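Local atomic coordinates of polyhedrin (Antheraea mylitta cypovirus 4, PDB entry 5A9C), a protein that packs into the crystalline polyhedra, the occlusion bodies of this insect cypovirus, which probably shelter embedded virus particles outside the host. Residues A[26-31]-A[129-134]. Residues are numbered along the deposited sequence; the frame is centred on the assembly and turned at random.
Sequences QINTAP and AGHLSR
N28, near the C-terminal end of helix 15-29, and L132, in the loop between strands 127-128 and 133-139, make the nearest backbone approach, their CA atoms 7.7 Å apart; the contact is made by side chains of both segments and by the backbone O of N28. Residues 26-31 pass from helix into a 3-10 turn, with Q26 O accepting from both T29 N and A30 N. Within 129-134 the chain reverses: A129 N bonds to S133 O, and S133 N returns weakly to G130 O.

The polar half of the contact pairs N28 with H131. NE2 of H131 gives a weak hydrogen bond to OD1 of N28, 3.3 Å long and bent to 146° at the hydrogen. The amide and imidazole planes stand 71° apart, and OD1 lies at the ring edge. Beside it, H131 CE1 comes 3.4 Å from N28 O, which is in the ring plane, so the same edge meets side chain and backbone. With chi1 at 66°, CG of H131 sits between its backbone N and carbonyl carbon, and the CE1-NE2 edge of the ring faces N28. The stronger partner of N28 OD1 is A212 N, and that of H131 is Y32 OH, at ND1.

Next to this pair L132 packs by both methyls: CD2 against P31 CB at 3.7 Å, an apolar contact, and CD1 3.9 Å from the carbonyl N28 O. The leucine and proline side chains cross at about a right angle, and both residues are buried. D211 accepts from the backbone N atoms of H131 and L132, bracing the loop, while R111 of the second subunit packs on P31.

Altogether, in this base-domain-deleted polyhedrin, a beta-hairpin turn at the margin of the six-stranded antiparallel sheet meets the C-terminal end of the N-terminal helix, joining that helix to the polyhedrin core beside a subunit interface.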
# COMPACT_ATOMS: atom_id res chain seq x y z
N GLN A 26 1.02 -4.11 -33.57
CA GLN A 26 0.73 -4.92 -32.40
C GLN A 26 1.36 -4.32 -31.15
O GLN A 26 0.72 -4.20 -30.11
CB GLN A 26 1.23 -6.35 -32.62
CG GLN A 26 0.60 -7.39 -31.71
CD GLN A 26 0.99 -8.79 -32.11
OE1 GLN A 26 2.16 -9.09 -32.32
NE2 GLN A 26 -0.00 -9.67 -32.23
N ILE A 27 2.63 -3.92 -31.27
CA ILE A 27 3.32 -3.28 -30.16
C ILE A 27 2.61 -1.99 -29.72
O ILE A 27 2.50 -1.71 -28.53
CB ILE A 27 4.78 -2.97 -30.53
CG1 ILE A 27 5.57 -4.27 -30.66
CG2 ILE A 27 5.41 -2.05 -29.50
CD1 ILE A 27 6.96 -4.11 -31.25
N ASN A 28 2.13 -1.22 -30.69
CA ASN A 28 1.46 0.04 -30.41
C ASN A 28 0.04 -0.14 -29.88
O ASN A 28 -0.53 0.77 -29.27
CB ASN A 28 1.43 0.93 -31.65
CG ASN A 28 2.75 1.65 -31.89
OD1 ASN A 28 3.33 2.22 -30.97
ND2 ASN A 28 3.22 1.61 -33.13
N THR A 29 -0.53 -1.32 -30.12
CA THR A 29 -1.93 -1.58 -29.79
C THR A 29 -2.09 -2.44 -28.54
O THR A 29 -3.09 -2.34 -27.84
CB THR A 29 -2.65 -2.27 -30.97
OG1 THR A 29 -2.54 -1.44 -32.14
CG2 THR A 29 -4.13 -2.48 -30.65
N ALA A 30 -1.10 -3.29 -28.27
CA ALA A 30 -1.16 -4.18 -27.11
C ALA A 30 -1.48 -3.46 -25.79
O ALA A 30 -2.20 -3.99 -24.95
CB ALA A 30 0.12 -5.00 -26.99
N PRO A 31 -0.93 -2.25 -25.60
CA PRO A 31 -1.21 -1.54 -24.34
C PRO A 31 -2.69 -1.17 -24.15
O PRO A 31 -3.06 -0.77 -23.04
CB PRO A 31 -0.36 -0.28 -24.46
CG PRO A 31 0.76 -0.67 -25.37
CD PRO A 31 0.13 -1.58 -26.37
N ALA A 129 3.83 13.02 -26.07
CA ALA A 129 5.08 12.41 -26.51
C ALA A 129 4.80 11.18 -27.37
O ALA A 129 5.65 10.30 -27.50
CB ALA A 129 5.94 12.04 -25.30
N GLY A 130 3.60 11.13 -27.94
CA GLY A 130 3.16 10.00 -28.73
C GLY A 130 1.73 9.65 -28.36
O GLY A 130 1.19 10.20 -27.41
N HIS A 131 1.12 8.73 -29.11
CA HIS A 131 -0.26 8.37 -28.81
C HIS A 131 -0.35 7.64 -27.46
O HIS A 131 -1.38 7.66 -26.80
CB HIS A 131 -0.89 7.56 -29.95
CG HIS A 131 -0.28 6.20 -30.15
ND1 HIS A 131 -0.71 5.08 -29.47
CD2 HIS A 131 0.71 5.79 -30.97
CE1 HIS A 131 -0.00 4.04 -29.85
NE2 HIS A 131 0.87 4.44 -30.76
N LEU A 132 0.76 7.02 -27.06
CA LEU A 132 0.79 6.24 -25.83
C LEU A 132 1.33 7.01 -24.63
O LEU A 132 1.26 6.52 -23.50
CB LEU A 132 1.64 4.98 -26.03
CG LEU A 132 0.99 3.80 -26.75
CD1 LEU A 132 2.03 2.77 -27.16
CD2 LEU A 132 -0.09 3.16 -25.87
N SER A 133 1.87 8.20 -24.85
CA SER A 133 2.66 8.85 -23.80
C SER A 133 2.41 10.34 -23.61
O SER A 133 2.18 11.08 -24.57
CB SER A 133 4.15 8.63 -24.07
OG SER A 133 4.48 7.25 -24.10
N ARG A 134 2.45 10.77 -22.35
CA ARG A 134 2.48 12.19 -22.00
C ARG A 134 3.60 12.42 -20.98
O ARG A 134 3.99 11.51 -20.26
CB ARG A 134 1.15 12.63 -21.39
CG ARG A 134 -0.07 12.38 -22.25
CD ARG A 134 -0.07 13.24 -23.49
NE ARG A 134 -1.38 13.25 -24.14
CZ ARG A 134 -1.78 12.36 -25.04
NH1 ARG A 134 -0.98 11.36 -25.41
NH2 ARG A 134 -2.99 12.46 -25.57